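Local coordinates for protein ribulose bisphosphate carboxylase (Hyperthermus butylicus DSM 5456, PDB 6HUN) that probably catalyses the magnesium-dependent carboxylation of ribulose 1,5-bisphosphate to two molecules of 3-phosphoglycerate, as a form III archaeal Rubisco in a pathway of AMP degradation, at residues Ala242-Pro247 / Lys264-Asp269; Glu148-Pro153 / Ala277-Arg282; Lys87-His92 / Leu100-Tyr105; Ile42-Val47 / Phe364-Pro369. All blocks are in the same frame, centred on the assembly; numbering follows the deposited sequence.

Interaction 1. Residues Ala242-Pro247 / Lys264-Asp269; sequences ANVTAP and KFIMID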
# COMPACT_ATOMS: atom_id res chain seq x y z
N ALA A 242 4.63 18.67 9.46
CA ALA A 242 5.41 17.76 10.29
C ALA A 242 5.04 16.33 9.94
O ALA A 242 3.86 15.97 9.96
CB ALA A 242 5.12 17.98 11.78
N ASN A 243 6.05 15.52 9.66
CA ASN A 243 5.80 14.15 9.21
C ASN A 243 5.50 13.25 10.42
O ASN A 243 6.40 12.96 11.22
CB ASN A 243 6.98 13.65 8.40
CG ASN A 243 6.62 12.44 7.54
OD1 ASN A 243 5.69 11.74 7.86
ND2 ASN A 243 7.28 12.27 6.40
N VAL A 244 4.26 12.81 10.54
CA VAL A 244 3.82 11.95 11.66
C VAL A 244 3.74 10.50 11.24
O VAL A 244 3.17 9.66 11.98
CB VAL A 244 2.47 12.43 12.25
CG1 VAL A 244 2.59 13.85 12.83
CG2 VAL A 244 1.37 12.37 11.16
N THR A 245 4.27 10.16 10.06
CA THR A 245 4.30 8.78 9.58
C THR A 245 4.99 7.89 10.63
O THR A 245 6.15 8.10 10.98
CB THR A 245 5.01 8.73 8.23
OG1 THR A 245 4.29 9.57 7.25
CG2 THR A 245 5.08 7.26 7.66
N ALA A 246 4.26 6.84 11.07
CA ALA A 246 4.71 6.09 12.25
C ALA A 246 3.74 4.95 12.51
O ALA A 246 2.62 4.94 11.97
CB ALA A 246 4.81 7.01 13.46
N PRO A 247 4.14 3.93 13.26
CA PRO A 247 3.13 2.99 13.76
C PRO A 247 2.05 3.80 14.50
O PRO A 247 2.30 4.90 15.00
CB PRO A 247 3.93 2.06 14.71
CG PRO A 247 5.39 2.16 14.20
CD PRO A 247 5.50 3.65 13.78
N LYS A 264 -0.81 23.69 12.89
CA LYS A 264 -2.11 23.40 12.31
C LYS A 264 -2.04 22.32 11.24
O LYS A 264 -3.08 22.00 10.64
CB LYS A 264 -2.74 24.64 11.72
CG LYS A 264 -3.03 25.72 12.83
CD LYS A 264 -4.08 25.16 13.77
CE LYS A 264 -5.49 25.50 13.27
NZ LYS A 264 -6.58 24.95 14.15
N PHE A 265 -0.88 21.74 11.03
CA PHE A 265 -0.69 20.80 9.92
C PHE A 265 0.03 19.54 10.40
O PHE A 265 0.96 19.61 11.23
CB PHE A 265 0.15 21.40 8.80
CG PHE A 265 -0.45 22.63 8.19
CD1 PHE A 265 -1.18 22.52 7.00
CD2 PHE A 265 -0.25 23.88 8.78
CE1 PHE A 265 -1.74 23.60 6.41
CE2 PHE A 265 -0.79 25.03 8.15
CZ PHE A 265 -1.54 24.85 6.95
N ILE A 266 -0.34 18.38 9.80
CA ILE A 266 0.44 17.15 9.89
C ILE A 266 0.62 16.64 8.48
O ILE A 266 -0.21 16.91 7.60
CB ILE A 266 -0.22 16.07 10.81
CG1 ILE A 266 -1.65 15.80 10.33
CG2 ILE A 266 -0.17 16.62 12.27
CD1 ILE A 266 -2.44 14.58 11.04
N MET A 267 1.71 15.91 8.24
CA MET A 267 1.93 15.20 7.00
C MET A 267 1.96 13.71 7.27
O MET A 267 2.55 13.28 8.27
CB MET A 267 3.26 15.65 6.35
CG MET A 267 3.68 14.84 5.14
SD MET A 267 5.19 15.75 4.63
CE MET A 267 6.23 14.44 4.04
N ILE A 268 1.40 12.93 6.34
CA ILE A 268 1.40 11.47 6.46
C ILE A 268 1.67 10.86 5.08
O ILE A 268 1.18 11.35 4.05
CB ILE A 268 0.11 10.93 7.06
CG1 ILE A 268 0.25 9.40 7.22
CG2 ILE A 268 -1.11 11.22 6.15
CD1 ILE A 268 -0.76 8.87 8.16
N ASP A 269 2.56 9.88 5.08
CA ASP A 269 2.86 9.12 3.85
C ASP A 269 1.75 8.10 3.77
O ASP A 269 1.81 7.05 4.37
CB ASP A 269 4.22 8.47 3.95
CG ASP A 269 5.38 9.44 4.17
OD1 ASP A 269 5.26 10.69 4.18
OD2 ASP A 269 6.50 8.92 4.32

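Interaction 2. Residues Glu148-Pro153 / Ala277-Arg282; sequences ETFPGP and ALQHAR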
# COMPACT_ATOMS: atom_id res chain seq x y z
N GLU A 148 -20.86 9.85 0.51
CA GLU A 148 -21.02 10.60 1.74
C GLU A 148 -20.70 9.82 3.01
O GLU A 148 -20.76 10.42 4.08
CB GLU A 148 -22.46 11.17 1.82
CG GLU A 148 -23.57 10.14 1.97
CD GLU A 148 -24.99 10.78 1.85
OE1 GLU A 148 -25.12 11.85 1.20
OE2 GLU A 148 -25.97 10.22 2.41
N THR A 149 -20.35 8.52 2.97
CA THR A 149 -19.89 7.89 4.19
C THR A 149 -18.43 8.22 4.52
O THR A 149 -17.91 7.80 5.57
CB THR A 149 -20.10 6.36 4.10
OG1 THR A 149 -19.23 5.75 3.12
CG2 THR A 149 -21.54 6.07 3.72
N PHE A 150 -17.75 8.97 3.64
CA PHE A 150 -16.37 9.37 3.82
C PHE A 150 -16.33 10.86 4.20
O PHE A 150 -17.23 11.62 3.82
CB PHE A 150 -15.59 9.15 2.53
CG PHE A 150 -15.51 7.71 2.16
CD1 PHE A 150 -14.43 6.94 2.63
CD2 PHE A 150 -16.46 7.12 1.34
CE1 PHE A 150 -14.34 5.57 2.35
CE2 PHE A 150 -16.37 5.72 1.04
CZ PHE A 150 -15.29 4.96 1.52
N PRO A 151 -15.36 11.29 5.03
CA PRO A 151 -15.44 12.69 5.55
C PRO A 151 -14.97 13.71 4.55
O PRO A 151 -15.43 14.87 4.59
CB PRO A 151 -14.49 12.68 6.76
CG PRO A 151 -13.53 11.51 6.45
CD PRO A 151 -14.36 10.49 5.75
N GLY A 152 -14.03 13.32 3.70
CA GLY A 152 -13.32 14.26 2.84
C GLY A 152 -12.41 15.15 3.67
O GLY A 152 -12.19 14.94 4.88
N PRO A 153 -11.82 16.15 3.03
CA PRO A 153 -10.88 17.02 3.72
C PRO A 153 -11.54 17.71 4.91
O PRO A 153 -12.75 18.06 4.89
CB PRO A 153 -10.45 18.03 2.63
CG PRO A 153 -10.70 17.31 1.30
CD PRO A 153 -11.93 16.43 1.57
N ALA A 277 -4.27 4.07 8.33
CA ALA A 277 -3.56 5.12 9.08
C ALA A 277 -4.03 6.50 8.66
O ALA A 277 -4.18 7.42 9.50
CB ALA A 277 -2.04 5.04 8.83
N LEU A 278 -4.21 6.69 7.35
CA LEU A 278 -4.68 8.01 6.88
C LEU A 278 -6.07 8.30 7.43
O LEU A 278 -6.33 9.41 7.94
CB LEU A 278 -4.69 8.05 5.35
CG LEU A 278 -5.37 9.27 4.73
CD1 LEU A 278 -4.70 10.64 5.24
CD2 LEU A 278 -5.33 9.17 3.16
N GLN A 279 -6.99 7.30 7.37
CA GLN A 279 -8.34 7.59 7.88
C GLN A 279 -8.32 7.84 9.38
O GLN A 279 -9.14 8.63 9.89
CB GLN A 279 -9.33 6.43 7.56
CG GLN A 279 -9.49 6.28 6.01
CD GLN A 279 -10.71 5.47 5.66
OE1 GLN A 279 -10.64 4.24 5.48
NE2 GLN A 279 -11.88 6.14 5.64
N HIS A 280 -7.45 7.13 10.13
CA HIS A 280 -7.29 7.41 11.56
C HIS A 280 -6.72 8.82 11.80
O HIS A 280 -7.21 9.55 12.68
CB HIS A 280 -6.36 6.38 12.18
CG HIS A 280 -6.36 6.39 13.69
ND1 HIS A 280 -7.52 6.32 14.44
CD2 HIS A 280 -5.34 6.42 14.57
CE1 HIS A 280 -7.21 6.35 15.73
NE2 HIS A 280 -5.89 6.42 15.83
N ALA A 281 -5.71 9.21 11.01
CA ALA A 281 -5.20 10.59 11.13
C ALA A 281 -6.30 11.61 10.84
O ALA A 281 -6.37 12.67 11.50
CB ALA A 281 -4.01 10.75 10.17
N ARG A 282 -7.23 11.26 9.95
CA ARG A 282 -8.30 12.20 9.62
C ARG A 282 -9.26 12.35 10.80
O ARG A 282 -9.74 13.47 11.08
CB ARG A 282 -9.02 11.73 8.34
CG ARG A 282 -10.26 12.52 7.97
CD ARG A 282 -9.97 14.05 7.79
NE ARG A 282 -11.18 14.74 7.38
CZ ARG A 282 -12.09 15.20 8.22
NH1 ARG A 282 -11.89 15.11 9.54
NH2 ARG A 282 -13.18 15.82 7.76

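Interaction 3. Residues Lys87-His92 / Leu100-Tyr105; sequences KAYRFH and LVWVAY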
# COMPACT_ATOMS: atom_id res chain seq x y z
N LYS A 87 -21.50 -6.64 -12.38
CA LYS A 87 -21.76 -6.93 -13.79
C LYS A 87 -20.86 -6.13 -14.70
O LYS A 87 -20.91 -4.90 -14.69
CB LYS A 87 -23.24 -6.65 -14.14
CG LYS A 87 -24.20 -7.59 -13.45
CD LYS A 87 -24.03 -9.02 -13.98
CE LYS A 87 -25.35 -9.55 -14.45
NZ LYS A 87 -25.84 -8.62 -15.50
N ALA A 88 -20.11 -6.83 -15.56
CA ALA A 88 -19.44 -6.16 -16.66
C ALA A 88 -20.48 -5.88 -17.73
O ALA A 88 -21.06 -6.82 -18.26
CB ALA A 88 -18.33 -7.02 -17.26
N TYR A 89 -20.69 -4.60 -18.06
CA TYR A 89 -21.81 -4.22 -18.92
C TYR A 89 -21.36 -3.45 -20.15
O TYR A 89 -22.21 -3.02 -20.94
CB TYR A 89 -22.83 -3.38 -18.12
CG TYR A 89 -22.33 -2.02 -17.72
CD1 TYR A 89 -21.61 -1.85 -16.54
CD2 TYR A 89 -22.54 -0.91 -18.53
CE1 TYR A 89 -21.12 -0.63 -16.18
CE2 TYR A 89 -22.06 0.32 -18.18
CZ TYR A 89 -21.33 0.45 -17.00
OH TYR A 89 -20.86 1.69 -16.64
N ARG A 90 -20.06 -3.33 -20.38
CA ARG A 90 -19.63 -2.44 -21.44
C ARG A 90 -18.16 -2.66 -21.70
O ARG A 90 -17.38 -2.78 -20.75
CB ARG A 90 -19.90 -0.98 -21.08
CG ARG A 90 -19.59 -0.03 -22.18
CD ARG A 90 -19.92 1.37 -21.75
NE ARG A 90 -19.33 2.33 -22.66
CZ ARG A 90 -19.14 3.61 -22.36
NH1 ARG A 90 -19.46 4.06 -21.15
NH2 ARG A 90 -18.59 4.41 -23.24
N PHE A 91 -17.82 -2.69 -22.99
CA PHE A 91 -16.51 -3.03 -23.50
C PHE A 91 -16.08 -2.02 -24.56
O PHE A 91 -16.88 -1.61 -25.42
CB PHE A 91 -16.54 -4.46 -24.11
CG PHE A 91 -16.85 -5.54 -23.11
CD1 PHE A 91 -18.15 -5.73 -22.63
CD2 PHE A 91 -15.83 -6.36 -22.61
CE1 PHE A 91 -18.43 -6.68 -21.70
CE2 PHE A 91 -16.11 -7.35 -21.68
CZ PHE A 91 -17.40 -7.51 -21.22
N HIS A 92 -14.80 -1.66 -24.53
CA HIS A 92 -14.21 -0.79 -25.53
C HIS A 92 -12.84 -1.32 -25.89
O HIS A 92 -11.92 -1.35 -25.06
CB HIS A 92 -14.15 0.67 -25.07
CG HIS A 92 -13.53 1.59 -26.08
ND1 HIS A 92 -14.24 2.13 -27.14
CD2 HIS A 92 -12.26 2.04 -26.22
CE1 HIS A 92 -13.44 2.89 -27.86
NE2 HIS A 92 -12.24 2.86 -27.32
N LEU A 100 -11.05 -1.41 -22.50
CA LEU A 100 -11.69 -0.83 -21.34
C LEU A 100 -12.92 -1.67 -21.04
O LEU A 100 -13.72 -1.99 -21.94
CB LEU A 100 -12.07 0.64 -21.55
CG LEU A 100 -10.85 1.57 -21.72
CD1 LEU A 100 -11.31 3.05 -22.02
CD2 LEU A 100 -9.99 1.62 -20.46
N VAL A 101 -13.10 -1.99 -19.77
CA VAL A 101 -14.25 -2.72 -19.29
C VAL A 101 -14.89 -1.93 -18.17
O VAL A 101 -14.24 -1.61 -17.17
CB VAL A 101 -13.90 -4.14 -18.80
CG1 VAL A 101 -15.18 -4.85 -18.31
CG2 VAL A 101 -13.23 -4.94 -19.89
N TRP A 102 -16.18 -1.66 -18.29
CA TRP A 102 -16.93 -1.05 -17.20
C TRP A 102 -17.64 -2.14 -16.43
O TRP A 102 -18.37 -2.96 -17.01
CB TRP A 102 -17.96 -0.03 -17.70
CG TRP A 102 -17.38 1.22 -18.30
CD1 TRP A 102 -17.40 2.47 -17.75
CD2 TRP A 102 -16.72 1.34 -19.56
NE1 TRP A 102 -16.79 3.35 -18.59
CE2 TRP A 102 -16.36 2.69 -19.71
CE3 TRP A 102 -16.39 0.45 -20.58
CZ2 TRP A 102 -15.69 3.17 -20.84
CZ3 TRP A 102 -15.73 0.91 -21.69
CH2 TRP A 102 -15.39 2.26 -21.82
N VAL A 103 -17.50 -2.09 -15.12
CA VAL A 103 -18.14 -3.04 -14.21
C VAL A 103 -18.96 -2.24 -13.22
O VAL A 103 -18.48 -1.28 -12.63
CB VAL A 103 -17.11 -3.93 -13.48
CG1 VAL A 103 -17.84 -5.01 -12.61
CG2 VAL A 103 -16.21 -4.59 -14.46
N ALA A 104 -20.22 -2.64 -13.05
CA ALA A 104 -21.11 -2.02 -12.10
C ALA A 104 -21.24 -2.90 -10.85
O ALA A 104 -21.37 -4.13 -10.96
CB ALA A 104 -22.51 -1.80 -12.75
N TYR A 105 -21.21 -2.25 -9.68
CA TYR A 105 -21.16 -2.90 -8.35
C TYR A 105 -22.28 -2.37 -7.47
O TYR A 105 -22.31 -1.16 -7.17
CB TYR A 105 -19.83 -2.61 -7.60
CG TYR A 105 -18.59 -3.19 -8.24
CD1 TYR A 105 -17.92 -2.48 -9.20
CD2 TYR A 105 -18.10 -4.44 -7.87
CE1 TYR A 105 -16.82 -2.99 -9.81
CE2 TYR A 105 -16.97 -4.97 -8.48
CZ TYR A 105 -16.32 -4.22 -9.45
OH TYR A 105 -15.19 -4.72 -10.07

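Interaction 4. Residues Ile42-Val47 / Phe364-Pro369; sequences IAVFRV and FHLEQP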
# COMPACT_ATOMS: atom_id res chain seq x y z
N ILE A 42 -19.30 2.23 -10.11
CA ILE A 42 -18.85 1.85 -11.45
C ILE A 42 -17.33 1.90 -11.47
O ILE A 42 -16.76 2.95 -11.20
CB ILE A 42 -19.42 2.82 -12.50
CG1 ILE A 42 -20.98 2.84 -12.45
CG2 ILE A 42 -18.87 2.46 -13.86
CD1 ILE A 42 -21.48 1.62 -13.01
N ALA A 43 -16.68 0.81 -11.87
CA ALA A 43 -15.22 0.79 -12.08
C ALA A 43 -14.95 0.69 -13.58
O ALA A 43 -15.61 -0.09 -14.27
CB ALA A 43 -14.56 -0.40 -11.36
N VAL A 44 -13.93 1.40 -14.07
CA VAL A 44 -13.44 1.21 -15.43
C VAL A 44 -12.01 0.67 -15.38
O VAL A 44 -11.12 1.25 -14.74
CB VAL A 44 -13.57 2.48 -16.28
CG1 VAL A 44 -12.94 3.67 -15.58
CG2 VAL A 44 -12.95 2.22 -17.64
N PHE A 45 -11.84 -0.51 -15.95
CA PHE A 45 -10.60 -1.27 -15.92
C PHE A 45 -10.02 -1.28 -17.32
O PHE A 45 -10.76 -1.39 -18.29
CB PHE A 45 -10.82 -2.74 -15.49
CG PHE A 45 -11.41 -2.92 -14.12
CD1 PHE A 45 -10.62 -2.78 -12.97
CD2 PHE A 45 -12.71 -3.33 -13.96
CE1 PHE A 45 -11.21 -3.02 -11.69
CE2 PHE A 45 -13.27 -3.53 -12.73
CZ PHE A 45 -12.51 -3.36 -11.57
N ARG A 46 -8.70 -1.25 -17.41
CA ARG A 46 -8.03 -1.53 -18.68
C ARG A 46 -7.46 -2.95 -18.60
O ARG A 46 -6.58 -3.21 -17.77
CB ARG A 46 -6.94 -0.49 -18.95
CG ARG A 46 -6.23 -0.80 -20.28
CD ARG A 46 -5.17 0.32 -20.58
NE ARG A 46 -4.63 0.18 -21.94
CZ ARG A 46 -3.90 1.12 -22.53
NH1 ARG A 46 -3.64 2.25 -21.87
NH2 ARG A 46 -3.46 0.95 -23.78
N VAL A 47 -7.99 -3.86 -19.40
CA VAL A 47 -7.81 -5.31 -19.21
C VAL A 47 -7.06 -5.84 -20.41
O VAL A 47 -7.50 -5.66 -21.56
CB VAL A 47 -9.16 -6.05 -19.07
CG1 VAL A 47 -8.97 -7.55 -18.83
CG2 VAL A 47 -10.06 -5.38 -17.97
N PHE A 364 -11.41 7.16 -20.22
CA PHE A 364 -10.56 6.71 -19.13
C PHE A 364 -10.96 7.27 -17.77
O PHE A 364 -10.36 6.90 -16.75
CB PHE A 364 -9.11 7.09 -19.42
CG PHE A 364 -8.47 6.25 -20.47
CD1 PHE A 364 -8.58 6.60 -21.81
CD2 PHE A 364 -7.73 5.13 -20.12
CE1 PHE A 364 -7.99 5.82 -22.80
CE2 PHE A 364 -7.13 4.35 -21.10
CZ PHE A 364 -7.26 4.65 -22.41
N HIS A 365 -11.93 8.18 -17.73
CA HIS A 365 -12.38 8.80 -16.49
C HIS A 365 -13.90 8.82 -16.52
O HIS A 365 -14.51 8.75 -17.59
CB HIS A 365 -11.84 10.25 -16.30
CG HIS A 365 -10.36 10.38 -16.44
ND1 HIS A 365 -9.77 10.92 -17.57
CD2 HIS A 365 -9.35 10.06 -15.60
CE1 HIS A 365 -8.45 10.88 -17.43
NE2 HIS A 365 -8.18 10.39 -16.24
N LEU A 366 -14.49 8.94 -15.35
CA LEU A 366 -15.95 8.92 -15.22
C LEU A 366 -16.43 10.24 -14.64
O LEU A 366 -15.69 10.95 -13.98
CB LEU A 366 -16.39 7.78 -14.28
CG LEU A 366 -16.08 6.38 -14.81
CD1 LEU A 366 -15.91 5.35 -13.68
CD2 LEU A 366 -17.17 5.96 -15.72
N GLU A 367 -17.68 10.57 -14.88
CA GLU A 367 -18.23 11.77 -14.26
C GLU A 367 -18.32 11.53 -12.75
O GLU A 367 -18.59 10.41 -12.33
CB GLU A 367 -19.59 12.06 -14.92
CG GLU A 367 -20.60 12.73 -14.08
CD GLU A 367 -21.89 12.91 -14.83
OE1 GLU A 367 -21.86 13.30 -16.03
OE2 GLU A 367 -22.95 12.63 -14.23
N GLN A 368 -18.06 12.58 -11.91
CA GLN A 368 -18.04 12.43 -10.45
C GLN A 368 -18.49 13.73 -9.75
O GLN A 368 -17.70 14.67 -9.65
CB GLN A 368 -16.65 12.02 -9.94
CG GLN A 368 -16.62 11.91 -8.41
CD GLN A 368 -17.39 10.68 -7.93
OE1 GLN A 368 -16.94 9.54 -8.13
NE2 GLN A 368 -18.52 10.89 -7.31
N PRO A 369 -19.72 13.78 -9.22
CA PRO A 369 -20.06 14.88 -8.29
C PRO A 369 -19.40 14.64 -6.93
O PRO A 369 -19.16 13.51 -6.51
CB PRO A 369 -21.60 14.82 -8.18
CG PRO A 369 -22.06 13.57 -8.93
CD PRO A 369 -20.78 12.75 -9.26

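Interaction 1. Residues Ala242-Pro247 / Lys264-Asp269
Ile-266 meets Val-244 at the start of the contact. Ile-266 CG2 packs on Val-244 CG1 at 4.0 Å. Next along strand 265-269, Met-267 pairs in parallel with Asn-243. Met-267 N donates to Ala-242 O at 2.8 Å, and Met-267 O takes the N-H of Val-244 N at 2.9 Å. Met-267 CE reaches across to the amide of Asn-243, 3.4 Å from Asn-243 ND2. The extended start of the side chain, with CG opposite the backbone N (chi1 172°), carries it there. Ile-268 passes Thr-245 OG1 with its CA, and CG1 is a little farther off; its branches pack on helices 248-260 and 275-288. Asp-269 ends the strand. Asp-269 N donates to Thr-245 OG1 at 2.8 Å, a fairly straight bond (163° at the hydrogen). Its OD1 takes a weak bond from Asn-243 ND2, with carboxylate and amide planes 66° apart.

Asn-243 organises the other side. Asn-243 OD1 accepts from Thr-245 N, an Asx turn, and from Thr-245 OG1 at 2.7 Å, the latter in the carbonyl plane. ND2 also donates to Asp-205 O. A leucine here would probably leave Thr-245 OG1 without its acceptor and undo the turn that sets this hydroxyl against Asp-269 N.

The two strands belong to one beta-alpha-beta unit of the TIM barrel, with helix 248-260 between them. All of this is buried. Thr-245 OG1 gives its proton to Asn-243 and receives one from Asp-269 N. The chain is thus fixed beside Asp-269, whose carboxylate lies close to His-295 and Glu-206, a predicted proton acceptor and a predicted magnesium ligand.

Interaction 2. Residues Glu148-Pro153 / Ala277-Arg282
Pro-151 to Pro-153 run past one side of helix 275-288 without regular pairing, and the closest CA atoms, of Pro-153 and Arg-282, are 8.0 Å apart. Gly-152 has a positive phi, which favours glycine, and its carbonyl faces the helix. Arg-282 reaches that carbonyl. Arg-282 NE donates to Gly-152 O at 2.7 Å, nearly in line with the C=O bond and within 7° of the guanidinium plane. NH2 adds a weak second bond to the same oxygen. Pro-151 CB lies over one face of the guanidinium, toward its rim, 3.5 Å from Arg-282 NH2. Pro-151 CG rests on Arg-282 CG at 3.7 Å. The arginine chain bends at chi2 (58°), which brings NE round to the loop. NH1 has a further partner, the carboxylate of Glu-286. An alanine in place of Arg-282 would probably leave Gly-152 O without its two donors, Glu-286 without its counter-charge and Pro-151 CB without the group it lies on.

Gln-279 makes the second, looser touch. Gln-279 NE2 comes to the edge of the Phe-150 ring, 4.0 Å from Phe-150 CD1, with amide and ring planes 25° apart. The amide is held mainly by backbone atoms: NE2 donates to Gly-113 O, and OE1 accepts from Ile-115 N. Phe-150 also packs on Met-321 of helix 312-322.

The contact lies away from the annotated sites. It fastens the linker that follows helix 144-147, on the way from the N-terminal domain, to an outer helix of the TIM barrel.

Interaction 3. Residues Lys87-His92 / Leu100-Tyr105
Trp-102 presents one face of its indole to the guanidinium of Arg-90. The two planes are only 7° apart, with centres 3.9 Å apart. Arg-90 CZ stands 4.0 Å from the centroid of the Trp-102 six-membered ring, a cation-pi contact over the face. Its CD lies over the same ring in a CH-pi contact. The arginine chain runs straight from CG to NE, and its methylenes and its charged end lie along the indole together. At the edge of the indole, His-92 CB approaches Trp-102 CZ3 at 3.7 Å. Tyr-89 comes in obliquely, its ring 56° from the indole plane, and Tyr-89 CZ touches Trp-102 CB at 3.5 Å. The edge of the tyrosine ring meets Ala-104 N. Its chi1 of 69° puts CG between the backbone N and carbonyl carbon, which turns the ring back across the neighbouring strand.

Strands 87-93 and 99-105 form a beta hairpin. Arg-90, His-92, Trp-102 and Ala-104 lie on one face of it, and the Tyr-89 ring leans over that face. Strand 87-93 is at one end of the mixed sheet built mainly from the N-terminal domain, with Phe-29 and Asp-31 bonded to Ala-88 beyond it. Lys-87 N donates to Ala-104 O at 2.9 Å, and Leu-100 N to His-92 O at 2.7 Å. Between these pairs lies a classic beta bulge: Tyr-89 and Arg-90 both stand opposite Trp-102, which lets both reach it. Tyr-89 N donates to Trp-102 O and Trp-102 N to Arg-90 O.

On the other face, Phe-91 CD2 lies 4.0 Å from Val-101 CG2. Ala-88 CB meets Val-101 CG1. Helix 55-65 covers Phe-91 and Val-101 there.

Interaction 4. Residues Ile42-Val47 / Phe364-Pro369
Apolar packing between Leu-366 and strand 41-49 makes up most of this contact. Leu-366 sets its CD1 against the strand, between Ile-42 and Val-44. Leu-366 CD1 lies 3.9 Å from Val-44 CG1 and 4.1 Å from Ile-42 CG2. CD1 of Leu-366 is also 3.6 Å from Ile-42 O. The leucine and valine side chains pass each other in opposite directions, whereas Ile-42 crosses Leu-366 at about a right angle. Val-44 places CG1 between its backbone N and carbonyl carbon (chi1 52°), and this turns that methyl to the leucine.

One charged group meets a ring. Arg-46 NH1 lies 4.1 Å from Phe-364 CE2. The guanidinium and ring planes are 61° apart, and the approach is oblique. The arginine is extended from CG to NE, which brings NH1 beside the ring. Its charge is paired with Asp-96, through a salt bridge to NH2, and Ser-98 accepts from NE.

No hydrogen bond joins the two segments directly. Leu-366 is instead tied by its backbone N to Asp-139, on strand 132-141, which flanks strand 41-49 in the sheet. Phe-364 also packs on Glu-138 of that strand.

The two segments come from distant parts of the sequence. A loop of the catalytic domain here lies against the beta sheet of the N-terminal domain, an interface between the two domains within one Rubisco large subunit.

From the N terminus, strand 41-49 opens the longest loop, which closes only at 364-369 in interaction 4. Everything else nests inside it. Interaction 3 comes first, a short hairpin loop between 87-92 and 100-105. Its second strand neighbours strand 41-49, so interactions 3 and 4 touch within the N-terminal sheet. Interaction 2 opens next, at 148-153, and closes at 277-282, fixing the linker to the barrel. Interaction 1 is nested within it and closes one beta-alpha-beta step of the barrel. Strand 265-269 leads into helix 275-288, and Ile-266 and Ile-268 pack on that helix, joining interactions 1 and 2. Interaction 4 lays a catalytic-domain loop on the N-terminal sheet. No two loops cross.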